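Local coordinates for protein carboxyl esterase NP (Bacillus subtilis, PDB 4CCW) that catalyses the hydrolysis of carboxylic esters to an alcohol and a carboxylate, as a carboxylesterase of the alpha/beta hydrolase fold, at residues His134-Leu139 against Ala155-Pro160; Leu159-Asp164 against Gly219-Phe224; Ser251-Ala256 against Ala265-Asn270. All coordinates share one frame; numbering follows the deposited sequence.

Contact 1 (His134-Leu139 against Ala155-Pro160); sequences HTMNFL and AETFLP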
ATOM      1  N   HIS A 134      -0.087   4.352  -5.930  1.00 22.05           N
ATOM      2  CA  HIS A 134       0.482   3.484  -6.970  1.00 23.03           C
ATOM      3  C   HIS A 134      -0.611   2.826  -7.769  1.00 23.05           C
ATOM      4  O   HIS A 134      -0.546   2.759  -8.997  1.00 24.08           O
ATOM      5  CB  HIS A 134       1.401   2.427  -6.350  1.00 23.46           C
ATOM      6  CG  HIS A 134       2.792   2.924  -6.053  1.00 24.09           C
ATOM      7  ND1 HIS A 134       3.848   2.636  -6.834  1.00 25.07           N
ATOM      8  CD2 HIS A 134       3.277   3.705  -5.003  1.00 23.71           C
ATOM      9  CE1 HIS A 134       4.956   3.213  -6.328  1.00 25.21           C
ATOM     10  NE2 HIS A 134       4.609   3.862  -5.200  1.00 24.81           N
ATOM     11  N   THR A 135      -1.640   2.340  -7.089  1.00 22.98           N
ATOM     12  CA  THR A 135      -2.747   1.666  -7.769  1.00 23.08           C
ATOM     13  C   THR A 135      -3.461   2.611  -8.732  1.00 23.25           C
ATOM     14  O   THR A 135      -3.684   2.251  -9.894  1.00 23.71           O
ATOM     15  CB  THR A 135      -3.741   1.016  -6.775  1.00 22.89           C
ATOM     16  OG1 THR A 135      -3.069  -0.041  -6.072  1.00 23.27           O
ATOM     17  CG2 THR A 135      -4.940   0.405  -7.526  1.00 23.16           C
ATOM     18  N   MET A 136      -3.790   3.816  -8.277  1.00 22.62           N
ATOM     19  CA  MET A 136      -4.483   4.772  -9.127  1.00 23.39           C
ATOM     20  C   MET A 136      -3.591   5.146 -10.318  1.00 23.38           C
ATOM     21  O   MET A 136      -4.053   5.193 -11.453  1.00 24.13           O
ATOM     22  CB  MET A 136      -4.888   6.030  -8.341  1.00 23.54           C
ATOM     23  CG  MET A 136      -5.713   7.021  -9.147  1.00 24.99           C
ATOM     24  SD  MET A 136      -7.332   6.330  -9.513  1.00 28.10           S
ATOM     25  CE  MET A 136      -8.289   6.921  -8.159  1.00 28.54           C
ATOM     26  N   ASN A 137      -2.314   5.381 -10.053  1.00 23.23           N
ATOM     27  CA  ASN A 137      -1.393   5.763 -11.114  1.00 23.96           C
ATOM     28  C   ASN A 137      -1.342   4.660 -12.194  1.00 24.69           C
ATOM     29  O   ASN A 137      -1.342   4.941 -13.409  1.00 25.66           O
ATOM     30  CB  ASN A 137       0.004   6.044 -10.526  1.00 24.46           C
ATOM     31  CG  ASN A 137       1.008   6.505 -11.578  1.00 25.06           C
ATOM     32  OD1 ASN A 137       0.854   7.563 -12.195  1.00 25.85           O
ATOM     33  ND2 ASN A 137       2.057   5.722 -11.761  1.00 25.74           N
ATOM     34  N   PHE A 138      -1.346   3.408 -11.744  1.00 24.47           N
ATOM     35  CA  PHE A 138      -1.223   2.255 -12.658  1.00 25.56           C
ATOM     36  C   PHE A 138      -2.482   2.037 -13.489  1.00 25.76           C
ATOM     37  O   PHE A 138      -2.407   1.822 -14.705  1.00 26.92           O
ATOM     38  CB  PHE A 138      -0.848   0.987 -11.880  1.00 25.58           C
ATOM     39  CG  PHE A 138      -0.514  -0.201 -12.751  1.00 26.75           C
ATOM     40  CD1 PHE A 138       0.708  -0.272 -13.419  1.00 27.42           C
ATOM     41  CD2 PHE A 138      -1.401  -1.259 -12.875  1.00 27.01           C
ATOM     42  CE1 PHE A 138       1.032  -1.378 -14.201  1.00 28.60           C
ATOM     43  CE2 PHE A 138      -1.091  -2.364 -13.652  1.00 27.97           C
ATOM     44  CZ  PHE A 138       0.128  -2.423 -14.314  1.00 28.75           C
ATOM     45  N   LEU A 139      -3.638   2.072 -12.841  1.00 25.43           N
ATOM     46  CA  LEU A 139      -4.887   1.832 -13.563  1.00 25.53           C
ATOM     47  C   LEU A 139      -5.169   2.941 -14.582  1.00 26.32           C
ATOM     48  O   LEU A 139      -5.792   2.678 -15.608  1.00 26.55           O
ATOM     49  CB  LEU A 139      -6.066   1.602 -12.596  1.00 24.86           C
ATOM     50  CG  LEU A 139      -6.597   2.785 -11.777  1.00 23.97           C
ATOM     51  CD1 LEU A 139      -7.683   3.526 -12.551  1.00 24.73           C
ATOM     52  CD2 LEU A 139      -7.132   2.311 -10.423  1.00 23.84           C
ATOM     53  N   ALA A 155      -2.670   7.656  -0.388  1.00 19.72           N
ATOM     54  CA  ALA A 155      -1.787   8.797  -0.169  1.00 19.56           C
ATOM     55  C   ALA A 155      -2.138   9.824  -1.231  1.00 19.24           C
ATOM     56  O   ALA A 155      -2.113   9.525  -2.423  1.00 19.71           O
ATOM     57  CB  ALA A 155      -0.329   8.399  -0.295  1.00 20.13           C
ATOM     58  N   GLU A 156      -2.492  11.019  -0.784  1.00 18.79           N
ATOM     59  CA  GLU A 156      -2.972  12.083  -1.667  1.00 18.81           C
ATOM     60  C   GLU A 156      -3.979  11.550  -2.683  1.00 19.01           C
ATOM     61  O   GLU A 156      -5.033  11.091  -2.261  1.00 18.92           O
ATOM     62  CB  GLU A 156      -1.787  12.883  -2.245  1.00 19.29           C
ATOM     63  CG  GLU A 156      -1.159  13.733  -1.149  1.00 19.08           C
ATOM     64  CD  GLU A 156      -0.343  14.908  -1.691  1.00 19.51           C
ATOM     65  OE1 GLU A 156       0.074  14.881  -2.863  1.00 19.89           O
ATOM     66  OE2 GLU A 156      -0.145  15.860  -0.930  1.00 19.55           O
ATOM     67  N   THR A 157      -3.646  11.562  -3.973  1.00 19.55           N
ATOM     68  CA  THR A 157      -4.518  11.003  -5.039  1.00 20.22           C
ATOM     69  C   THR A 157      -5.722  11.906  -5.354  1.00 20.70           C
ATOM     70  O   THR A 157      -5.822  12.441  -6.459  1.00 21.39           O
ATOM     71  CB  THR A 157      -4.956   9.542  -4.721  1.00 19.99           C
ATOM     72  OG1 THR A 157      -3.784   8.747  -4.492  1.00 20.01           O
ATOM     73  CG2 THR A 157      -5.792   8.920  -5.890  1.00 20.44           C
ATOM     74  N   PHE A 158      -6.624  12.079  -4.385  1.00 21.34           N
ATOM     75  CA  PHE A 158      -7.762  12.991  -4.561  1.00 22.13           C
ATOM     76  C   PHE A 158      -7.556  14.366  -3.934  1.00 22.38           C
ATOM     77  O   PHE A 158      -7.969  15.377  -4.498  1.00 24.00           O
ATOM     78  CB  PHE A 158      -9.061  12.334  -4.074  1.00 23.15           C
ATOM     79  CG  PHE A 158      -9.317  11.012  -4.718  1.00 23.47           C
ATOM     80  CD1 PHE A 158      -9.720  10.936  -6.055  1.00 23.50           C
ATOM     81  CD2 PHE A 158      -9.100   9.835  -4.014  1.00 23.51           C
ATOM     82  CE1 PHE A 158      -9.920   9.711  -6.667  1.00 24.03           C
ATOM     83  CE2 PHE A 158      -9.321   8.608  -4.614  1.00 23.73           C
ATOM     84  CZ  PHE A 158      -9.725   8.545  -5.942  1.00 24.03           C
ATOM     85  N   LEU A 159      -6.906  14.406  -2.775  1.00 21.82           N
ATOM     86  CA  LEU A 159      -6.649  15.651  -2.056  1.00 21.80           C
ATOM     87  C   LEU A 159      -5.197  15.679  -1.633  1.00 21.44           C
ATOM     88  O   LEU A 159      -4.617  14.611  -1.440  1.00 21.17           O
ATOM     89  CB  LEU A 159      -7.476  15.729  -0.770  1.00 22.60           C
ATOM     90  CG  LEU A 159      -8.993  15.848  -0.851  1.00 23.82           C
ATOM     91  CD1 LEU A 159      -9.519  15.984   0.572  1.00 23.94           C
ATOM     92  CD2 LEU A 159      -9.391  17.046  -1.707  1.00 24.75           C
ATOM     93  N   PRO A 160      -4.619  16.886  -1.450  1.00 21.17           N
ATOM     94  CA  PRO A 160      -3.266  16.947  -0.889  1.00 21.00           C
ATOM     95  C   PRO A 160      -3.274  16.614   0.590  1.00 20.50           C
ATOM     96  O   PRO A 160      -4.324  16.717   1.232  1.00 20.55           O
ATOM     97  CB  PRO A 160      -2.853  18.404  -1.076  1.00 21.48           C
ATOM     98  CG  PRO A 160      -4.107  19.166  -1.282  1.00 22.16           C
ATOM     99  CD  PRO A 160      -5.160  18.223  -1.784  1.00 21.55           C
TER
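Thr157, which packs against Met136, gives its hydroxyl to a backbone carbonyl two residues back in its own loop. The bond from Thr157 OG1 to Ala155 O is 2.8 Å long. The donor stands above the carbonyl plane, 38° out of it. The turn is tight here. Phe158 N donates to Glu156 O at 2.8 Å, with Thr157 at the middle of a classic gamma turn and positive in phi. Thr157 OG1 lies beside its backbone N (chi1 -55°), and this turns the methyl the other way, toward the helix.

That methyl carries the contact. Thr157 CG2 sits 3.8 Å from Met136 CG, and Met136 CB is about as near. The two side chains pass at a slant. On its other flank, Thr157 CG2 lies over one face of the Phe158 ring, toward the rim. Met136 leaves the helix with CG anti to its backbone N (chi1 -175°), then bends twice, which brings its methyl to the far end of the Phe158 ring. The modelled spacing there is doubtful, so only the neighbourhood can be relied on.

Helix 130-141 follows the GxSxG pattern, consistent with the nucleophile elbow of an alpha/beta hydrolase. The loop 155-160 leaves the end of strand 146-152, the next strand of the central sheet. The loop backbone pairs with Ser129, a residue of the ligand pocket.

A serine in place of Thr157 would keep a hydroxyl, but the missing methyl would probably open a gap between Met136 and the Phe158 ring. Phe224 and Ile151 also touch Met136. Ala256 of helix 249-259 touches the Phe158 ring.

Contact 2 (Leu159-Asp164 against Gly219-Phe224); sequences LPFHHD and GFPYVF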
ATOM      1  N   LEU A 159      -6.906  14.406  -2.775  1.00 21.82           N
ATOM      2  CA  LEU A 159      -6.649  15.651  -2.056  1.00 21.80           C
ATOM      3  C   LEU A 159      -5.197  15.679  -1.633  1.00 21.44           C
ATOM      4  O   LEU A 159      -4.617  14.611  -1.440  1.00 21.17           O
ATOM      5  CB  LEU A 159      -7.476  15.729  -0.770  1.00 22.60           C
ATOM      6  CG  LEU A 159      -8.993  15.848  -0.851  1.00 23.82           C
ATOM      7  CD1 LEU A 159      -9.519  15.984   0.572  1.00 23.94           C
ATOM      8  CD2 LEU A 159      -9.391  17.046  -1.707  1.00 24.75           C
ATOM      9  N   PRO A 160      -4.619  16.886  -1.450  1.00 21.17           N
ATOM     10  CA  PRO A 160      -3.266  16.947  -0.889  1.00 21.00           C
ATOM     11  C   PRO A 160      -3.274  16.614   0.590  1.00 20.50           C
ATOM     12  O   PRO A 160      -4.324  16.717   1.232  1.00 20.55           O
ATOM     13  CB  PRO A 160      -2.853  18.404  -1.076  1.00 21.48           C
ATOM     14  CG  PRO A 160      -4.107  19.166  -1.282  1.00 22.16           C
ATOM     15  CD  PRO A 160      -5.160  18.223  -1.784  1.00 21.55           C
ATOM     16  N   PHE A 161      -2.122  16.214   1.124  1.00 20.29           N
ATOM     17  CA  PHE A 161      -2.002  15.922   2.544  1.00 20.25           C
ATOM     18  C   PHE A 161      -2.313  17.138   3.387  1.00 20.86           C
ATOM     19  O   PHE A 161      -1.975  18.276   3.020  1.00 21.42           O
ATOM     20  CB  PHE A 161      -0.555  15.543   2.909  1.00 20.44           C
ATOM     21  CG  PHE A 161      -0.111  14.204   2.405  1.00 20.20           C
ATOM     22  CD1 PHE A 161      -0.840  13.046   2.670  1.00 20.24           C
ATOM     23  CD2 PHE A 161       1.108  14.093   1.723  1.00 20.71           C
ATOM     24  CE1 PHE A 161      -0.378  11.804   2.240  1.00 20.31           C
ATOM     25  CE2 PHE A 161       1.562  12.858   1.278  1.00 20.85           C
ATOM     26  CZ  PHE A 161       0.817  11.710   1.539  1.00 20.61           C
ATOM     27  N   HIS A 162      -2.900  16.902   4.553  1.00 20.64           N
ATOM     28  CA  HIS A 162      -2.879  17.927   5.599  1.00 21.87           C
ATOM     29  C   HIS A 162      -1.443  18.087   6.045  1.00 22.24           C
ATOM     30  O   HIS A 162      -0.696  17.105   6.086  1.00 22.02           O
ATOM     31  CB  HIS A 162      -3.751  17.474   6.754  1.00 22.78           C
ATOM     32  CG  HIS A 162      -3.904  18.500   7.840  1.00 24.82           C
ATOM     33  ND1 HIS A 162      -3.020  18.625   8.848  1.00 25.51           N
ATOM     34  CD2 HIS A 162      -4.892  19.452   8.060  1.00 26.04           C
ATOM     35  CE1 HIS A 162      -3.413  19.612   9.669  1.00 26.47           C
ATOM     36  NE2 HIS A 162      -4.565  20.115   9.191  1.00 26.50           N
ATOM     37  N   HIS A 163      -1.025  19.298   6.408  1.00 23.49           N
ATOM     38  CA  HIS A 163       0.389  19.531   6.749  1.00 24.48           C
ATOM     39  C   HIS A 163       0.891  18.687   7.904  1.00 24.81           C
ATOM     40  O   HIS A 163       2.096  18.402   8.008  1.00 24.98           O
ATOM     41  CB  HIS A 163       0.660  21.015   6.991  1.00 25.93           C
ATOM     42  CG  HIS A 163       0.096  21.550   8.295  1.00 26.59           C
ATOM     43  ND1 HIS A 163       0.871  21.786   9.377  1.00 27.42           N
ATOM     44  CD2 HIS A 163      -1.203  21.880   8.664  1.00 26.92           C
ATOM     45  CE1 HIS A 163       0.112  22.260  10.382  1.00 28.15           C
ATOM     46  NE2 HIS A 163      -1.164  22.305   9.952  1.00 27.67           N
ATOM     47  N   ASP A 164      -0.020  18.279   8.781  1.00 24.65           N
ATOM     48  CA  ASP A 164       0.361  17.443   9.930  1.00 25.91           C
ATOM     49  C   ASP A 164       0.960  16.116   9.496  1.00 25.03           C
ATOM     50  O   ASP A 164       1.815  15.570  10.198  1.00 25.81           O
ATOM     51  CB  ASP A 164      -0.811  17.201  10.888  1.00 27.67           C
ATOM     52  CG  ASP A 164      -0.969  18.316  11.906  1.00 30.54           C
ATOM     53  OD1 ASP A 164      -0.101  19.210  11.963  1.00 31.82           O
ATOM     54  OD2 ASP A 164      -1.962  18.284  12.665  1.00 32.31           O
ATOM     55  N   GLY A 219       6.861  13.108  -9.390  1.00 28.95           N
ATOM     56  CA  GLY A 219       6.894  11.871  -8.631  1.00 28.01           C
ATOM     57  C   GLY A 219       5.695  11.704  -7.715  1.00 26.16           C
ATOM     58  O   GLY A 219       4.573  12.145  -8.043  1.00 25.34           O
ATOM     59  N   PHE A 220       5.932  11.029  -6.589  1.00 25.64           N
ATOM     60  CA  PHE A 220       4.933  10.853  -5.538  1.00 24.38           C
ATOM     61  C   PHE A 220       5.381  11.646  -4.297  1.00 23.96           C
ATOM     62  O   PHE A 220       6.590  11.789  -4.044  1.00 24.90           O
ATOM     63  CB  PHE A 220       4.747   9.366  -5.179  1.00 24.46           C
ATOM     64  CG  PHE A 220       4.073   8.526  -6.252  1.00 24.69           C
ATOM     65  CD1 PHE A 220       3.081   9.051  -7.085  1.00 24.25           C
ATOM     66  CD2 PHE A 220       4.419   7.184  -6.408  1.00 25.49           C
ATOM     67  CE1 PHE A 220       2.451   8.258  -8.044  1.00 24.60           C
ATOM     68  CE2 PHE A 220       3.805   6.396  -7.366  1.00 25.81           C
ATOM     69  CZ  PHE A 220       2.811   6.929  -8.182  1.00 25.28           C
ATOM     70  N   PRO A 221       4.426  12.174  -3.523  1.00 22.70           N
ATOM     71  CA  PRO A 221       2.977  12.036  -3.686  1.00 21.99           C
ATOM     72  C   PRO A 221       2.452  12.905  -4.814  1.00 21.80           C
ATOM     73  O   PRO A 221       3.167  13.785  -5.302  1.00 22.58           O
ATOM     74  CB  PRO A 221       2.432  12.521  -2.340  1.00 21.34           C
ATOM     75  CG  PRO A 221       3.446  13.504  -1.886  1.00 21.96           C
ATOM     76  CD  PRO A 221       4.762  12.914  -2.290  1.00 22.61           C
ATOM     77  N   TYR A 222       1.209  12.646  -5.225  1.00 21.24           N
ATOM     78  CA  TYR A 222       0.616  13.339  -6.359  1.00 21.39           C
ATOM     79  C   TYR A 222      -0.889  13.414  -6.184  1.00 20.79           C
ATOM     80  O   TYR A 222      -1.494  12.499  -5.636  1.00 20.93           O
ATOM     81  CB  TYR A 222       0.976  12.622  -7.681  1.00 22.03           C
ATOM     82  CG  TYR A 222       0.392  13.284  -8.924  1.00 22.45           C
ATOM     83  CD1 TYR A 222       0.781  14.581  -9.299  1.00 23.14           C
ATOM     84  CD2 TYR A 222      -0.553  12.628  -9.716  1.00 22.56           C
ATOM     85  CE1 TYR A 222       0.258  15.198 -10.424  1.00 23.38           C
ATOM     86  CE2 TYR A 222      -1.079  13.239 -10.846  1.00 23.01           C
ATOM     87  CZ  TYR A 222      -0.671  14.520 -11.191  1.00 23.45           C
ATOM     88  OH  TYR A 222      -1.197  15.150 -12.289  1.00 24.18           O
ATOM     89  N   VAL A 223      -1.471  14.528  -6.620  1.00 20.53           N
ATOM     90  CA  VAL A 223      -2.924  14.695  -6.680  1.00 20.25           C
ATOM     91  C   VAL A 223      -3.318  14.737  -8.148  1.00 20.67           C
ATOM     92  O   VAL A 223      -2.857  15.596  -8.899  1.00 21.35           O
ATOM     93  CB  VAL A 223      -3.341  16.000  -5.974  1.00 19.99           C
ATOM     94  CG1 VAL A 223      -4.838  16.281  -6.183  1.00 19.98           C
ATOM     95  CG2 VAL A 223      -3.045  15.874  -4.478  1.00 19.91           C
ATOM     96  N   PHE A 224      -4.154  13.799  -8.573  1.00 21.08           N
ATOM     97  CA  PHE A 224      -4.522  13.725  -9.988  1.00 22.18           C
ATOM     98  C   PHE A 224      -5.409  14.902 -10.374  1.00 22.40           C
ATOM     99  O   PHE A 224      -6.237  15.337  -9.580  1.00 22.57           O
ATOM    100  CB  PHE A 224      -5.206  12.382 -10.294  1.00 22.25           C
ATOM    101  CG  PHE A 224      -4.286  11.211 -10.128  1.00 22.82           C
ATOM    102  CD1 PHE A 224      -3.491  10.780 -11.195  1.00 23.62           C
ATOM    103  CD2 PHE A 224      -4.170  10.570  -8.897  1.00 22.49           C
ATOM    104  CE1 PHE A 224      -2.606   9.709 -11.035  1.00 24.22           C
ATOM    105  CE2 PHE A 224      -3.266   9.519  -8.727  1.00 22.85           C
ATOM    106  CZ  PHE A 224      -2.500   9.077  -9.802  1.00 23.72           C
TER
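Val223 and Pro221 face the loop around Leu159, Pro160 and Phe161. No hydrogen bond passes between the segments; the contacts are van der Waals, made by carbon groups. The first group of contacts is methyl on backbone. Val223 CG2 lies 3.6 Å from Leu159 C and equally close to Pro160 N, so it rests on the peptide that joins them. The Leu159 side chain starts off away from 219-224 and reaches Ser251 and Ala252 instead. Pro160 adds ring to methyl packing, with its CD 4.2 Å from Val223 CG2.

The second group is aromatic on proline. CE2 of the Phe161 ring comes 3.7 Å from Pro221 CB, and Pro221 CG is just as near. The two side chains cross at about a right angle. Phe161 CG lies beside its backbone N (chi1 -71°), and this lets CE2 reach Pro221. A cis peptide bond precedes Pro221. Phe161 also stacks on Phe165, a residue of the ligand pocket.

The polar bonds run within the segments or to other parts of the chain. His162 is the N-cap of helix 163-171. Its ND1 accepts from Asp164 N at 3.0 Å, with a fairly straight N-H angle of 162°, although the donor is tilted from the ring plane. Glu156 OE2 takes the N-H of Phe161, and Tyr222 pairs through its backbone with Thr157.

The 163-171 helix opens the helical insertion between strands 146-152 and 236-241, consistent with the cap of an alpha/beta hydrolase. With no hydrogen bond between the two segments, van der Waals contact alone joins them directly. Their placement probably leans on shape and on polar bonds to other parts of the chain.

Contact 3 (Ser251-Ala256 against Ala265-Asn270); sequences SALHRA and AEVIKN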
ATOM      1  N   SER A 251     -14.258  15.219   2.272  1.00 22.20           N
ATOM      2  CA  SER A 251     -13.777  16.025   1.158  1.00 22.16           C
ATOM      3  C   SER A 251     -13.171  15.121   0.073  1.00 21.14           C
ATOM      4  O   SER A 251     -13.377  15.370  -1.104  1.00 21.66           O
ATOM      5  CB  SER A 251     -12.742  17.047   1.630  1.00 22.88           C
ATOM      6  OG  SER A 251     -13.233  17.755   2.763  1.00 24.80           O
ATOM      7  N   ALA A 252     -12.405  14.098   0.471  1.00 20.27           N
ATOM      8  CA  ALA A 252     -11.813  13.151  -0.480  1.00 19.86           C
ATOM      9  C   ALA A 252     -12.874  12.395  -1.274  1.00 19.98           C
ATOM     10  O   ALA A 252     -12.767  12.266  -2.500  1.00 19.73           O
ATOM     11  CB  ALA A 252     -10.894  12.163   0.235  1.00 19.89           C
ATOM     12  N   LEU A 253     -13.885  11.886  -0.566  1.00 19.95           N
ATOM     13  CA  LEU A 253     -14.990  11.173  -1.211  1.00 20.40           C
ATOM     14  C   LEU A 253     -15.687  12.102  -2.209  1.00 21.04           C
ATOM     15  O   LEU A 253     -16.051  11.678  -3.313  1.00 20.78           O
ATOM     16  CB  LEU A 253     -15.986  10.641  -0.172  1.00 21.00           C
ATOM     17  CG  LEU A 253     -17.208   9.879  -0.736  1.00 21.45           C
ATOM     18  CD1 LEU A 253     -17.637   8.769   0.209  1.00 22.10           C
ATOM     19  CD2 LEU A 253     -18.351  10.845  -0.961  1.00 22.31           C
ATOM     20  N   HIS A 254     -15.886  13.358  -1.817  1.00 21.20           N
ATOM     21  CA  HIS A 254     -16.585  14.316  -2.675  1.00 22.14           C
ATOM     22  C   HIS A 254     -15.846  14.473  -3.971  1.00 21.34           C
ATOM     23  O   HIS A 254     -16.436  14.321  -5.044  1.00 21.24           O
ATOM     24  CB  HIS A 254     -16.772  15.668  -1.979  1.00 23.88           C
ATOM     25  CG  HIS A 254     -17.199  16.766  -2.921  1.00 26.38           C
ATOM     26  ND1 HIS A 254     -16.317  17.557  -3.542  1.00 27.38           N
ATOM     27  CD2 HIS A 254     -18.455  17.145  -3.371  1.00 28.29           C
ATOM     28  CE1 HIS A 254     -16.972  18.421  -4.343  1.00 28.86           C
ATOM     29  NE2 HIS A 254     -18.277  18.165  -4.243  1.00 29.65           N
ATOM     30  N   ARG A 255     -14.535  14.720  -3.909  1.00 20.39           N
ATOM     31  CA  ARG A 255     -13.799  14.945  -5.150  1.00 20.19           C
ATOM     32  C   ARG A 255     -13.767  13.676  -6.023  1.00 20.04           C
ATOM     33  O   ARG A 255     -14.034  13.738  -7.228  1.00 20.28           O
ATOM     34  CB  ARG A 255     -12.371  15.485  -4.883  1.00 19.83           C
ATOM     35  CG  ARG A 255     -11.644  15.798  -6.192  1.00 20.35           C
ATOM     36  CD  ARG A 255     -10.485  16.768  -6.046  1.00 20.58           C
ATOM     37  NE  ARG A 255      -9.998  17.086  -7.395  1.00 20.99           N
ATOM     38  CZ  ARG A 255      -8.943  16.520  -7.993  1.00 21.21           C
ATOM     39  NH1 ARG A 255      -8.181  15.618  -7.362  1.00 21.09           N
ATOM     40  NH2 ARG A 255      -8.623  16.887  -9.224  1.00 21.76           N
ATOM     41  N   ALA A 256     -13.485  12.526  -5.407  1.00 19.38           N
ATOM     42  CA  ALA A 256     -13.417  11.267  -6.137  1.00 19.68           C
ATOM     43  C   ALA A 256     -14.743  10.977  -6.863  1.00 20.26           C
ATOM     44  O   ALA A 256     -14.773  10.640  -8.059  1.00 20.36           O
ATOM     45  CB  ALA A 256     -13.059  10.136  -5.175  1.00 19.61           C
ATOM     46  N   ALA A 265     -17.764   4.564  -3.632  1.00 25.86           N
ATOM     47  CA  ALA A 265     -16.950   5.185  -2.596  1.00 24.59           C
ATOM     48  C   ALA A 265     -17.732   5.288  -1.301  1.00 25.35           C
ATOM     49  O   ALA A 265     -18.928   5.560  -1.326  1.00 25.94           O
ATOM     50  CB  ALA A 265     -16.467   6.566  -3.048  1.00 23.88           C
ATOM     51  N   GLU A 266     -17.054   5.061  -0.173  1.00 25.04           N
ATOM     52  CA  GLU A 266     -17.702   5.172   1.137  1.00 26.43           C
ATOM     53  C   GLU A 266     -16.722   5.509   2.239  1.00 25.33           C
ATOM     54  O   GLU A 266     -15.532   5.176   2.160  1.00 24.31           O
ATOM     55  CB  GLU A 266     -18.504   3.905   1.494  1.00 28.85           C
ATOM     56  CG  GLU A 266     -17.652   2.670   1.719  1.00 29.90           C
ATOM     57  CD  GLU A 266     -18.481   1.447   2.065  1.00 33.27           C
ATOM     58  OE1 GLU A 266     -19.220   0.954   1.180  1.00 34.48           O
ATOM     59  OE2 GLU A 266     -18.410   0.997   3.231  1.00 35.15           O
ATOM     60  N   VAL A 267     -17.246   6.197   3.254  1.00 25.76           N
ATOM     61  CA  VAL A 267     -16.509   6.496   4.473  1.00 25.83           C
ATOM     62  C   VAL A 267     -16.999   5.517   5.524  1.00 27.29           C
ATOM     63  O   VAL A 267     -18.182   5.499   5.863  1.00 28.47           O
ATOM     64  CB  VAL A 267     -16.735   7.939   4.955  1.00 25.91           C
ATOM     65  CG1 VAL A 267     -16.063   8.157   6.313  1.00 26.70           C
ATOM     66  CG2 VAL A 267     -16.186   8.930   3.942  1.00 24.81           C
ATOM     67  N   ILE A 268     -16.076   4.706   6.021  1.00 27.39           N
ATOM     68  CA  ILE A 268     -16.367   3.603   6.928  1.00 29.43           C
ATOM     69  C   ILE A 268     -16.372   4.045   8.387  1.00 30.59           C
ATOM     70  O   ILE A 268     -15.556   4.860   8.797  1.00 28.99           O
ATOM     71  CB  ILE A 268     -15.347   2.468   6.723  1.00 29.81           C
ATOM     72  CG1 ILE A 268     -15.615   1.791   5.383  1.00 29.17           C
ATOM     73  CG2 ILE A 268     -15.393   1.455   7.866  1.00 31.82           C
ATOM     74  CD1 ILE A 268     -14.464   0.948   4.892  1.00 30.13           C
ATOM     75  N   LYS A 269     -17.290   3.481   9.165  1.00 32.11           N
ATOM     76  CA  LYS A 269     -17.405   3.823  10.585  1.00 34.50           C
ATOM     77  C   LYS A 269     -16.296   3.183  11.412  1.00 34.19           C
ATOM     78  O   LYS A 269     -15.790   2.109  11.068  1.00 34.24           O
ATOM     79  CB  LYS A 269     -18.785   3.421  11.133  1.00 37.97           C
ATOM     80  CG  LYS A 269     -19.954   4.197  10.535  1.00 39.79           C
ATOM     81  CD  LYS A 269     -19.661   5.687  10.406  1.00 40.06           C
ATOM     82  CE  LYS A 269     -20.934   6.506  10.218  1.00 42.83           C
ATOM     83  NZ  LYS A 269     -21.600   6.313   8.891  1.00 44.67           N
ATOM     84  N   ASN A 270     -15.903   3.867  12.483  1.00 34.49           N
ATOM     85  CA  ASN A 270     -15.019   3.289  13.498  1.00 35.13           C
ATOM     86  C   ASN A 270     -13.683   2.834  12.922  1.00 32.60           C
ATOM     87  O   ASN A 270     -13.121   1.818  13.345  1.00 33.27           O
ATOM     88  CB  ASN A 270     -15.721   2.121  14.223  1.00 37.17           C
ATOM     89  CG  ASN A 270     -17.019   2.533  14.897  1.00 40.36           C
ATOM     90  OD1 ASN A 270     -18.062   1.865  14.748  1.00 41.84           O
ATOM     91  ND2 ASN A 270     -16.964   3.621  15.669  1.00 41.15           N
TER
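Leu253 meets no aromatic ring here; the flat groups beneath it are the two peptide groups on either side of Glu266. Its CD1 methyl lies over the face of the Ala265-Glu266 peptide, and above only the Glu266 CA rim of the next. It settles where the two meet, 3.7 Å from Glu266 CA. Ala265 O is 3.8 Å from Leu253 CD1, and Val267 N is a little farther off. The contact is thus a methyl laid on strand backbone, with no hydrogen bond across it.

Side chains close in at both ends. Ala265 CB points toward the helix and lies 4.1 Å from Leu253 CD1, with Leu253 CG at the same distance. Val267 CG2 touches the same methyl at 4.0 Å. Leu253 CG is anti to its backbone N (chi1 179°), which carries the branch out from the helix to the strand. The residue also touches a crystal neighbour. Glu266 lies between Ala265 and Val267 but starts away from the helix. Its carboxylate serves the other side of the sheet, with OE1 in a salt bridge to Arg286 and OE2 hydrogen-bonded to Tyr282 OH.

The unit is a beta-alpha-beta crossover: strand 236-241, helix 249-259, strand 263-268. The helix and strand segments run nearly antiparallel, at 173° between their directions, with axes 8.7 Å apart at closest approach. Strand 263-268 pairs in parallel with strand 236-241, and Leu253 and Ala265 also reach Leu240 and Leu238 there. The helix therefore packs along the two neighbouring strands, while helix 280-291 supplies the Tyr282 and Arg286 that meet Glu266 from the opposite face.

Overall arrangement
From the N terminus, contact 1 comes first. It closes a short loop that runs from helix 130-141 through strand 146-152 to the turn at 155-160. Contact 2 starts on that turn, sharing Leu159 and Pro160. It closes a longer loop, about half helix, that holds the cap-like insertion. Contact 3 follows in series and closes the return from helix 249-259 to strand 263-268, the second half of the beta-alpha-beta crossover. None encloses or crosses another. Contacts 1 and 2 touch directly, for Thr157 N bonds to Tyr222 O. Arg255 ties both to contact 3, reaching Phe158 O and Phe224 O. Together they join the helix after Ser129, the cap-side loops and the last crossover.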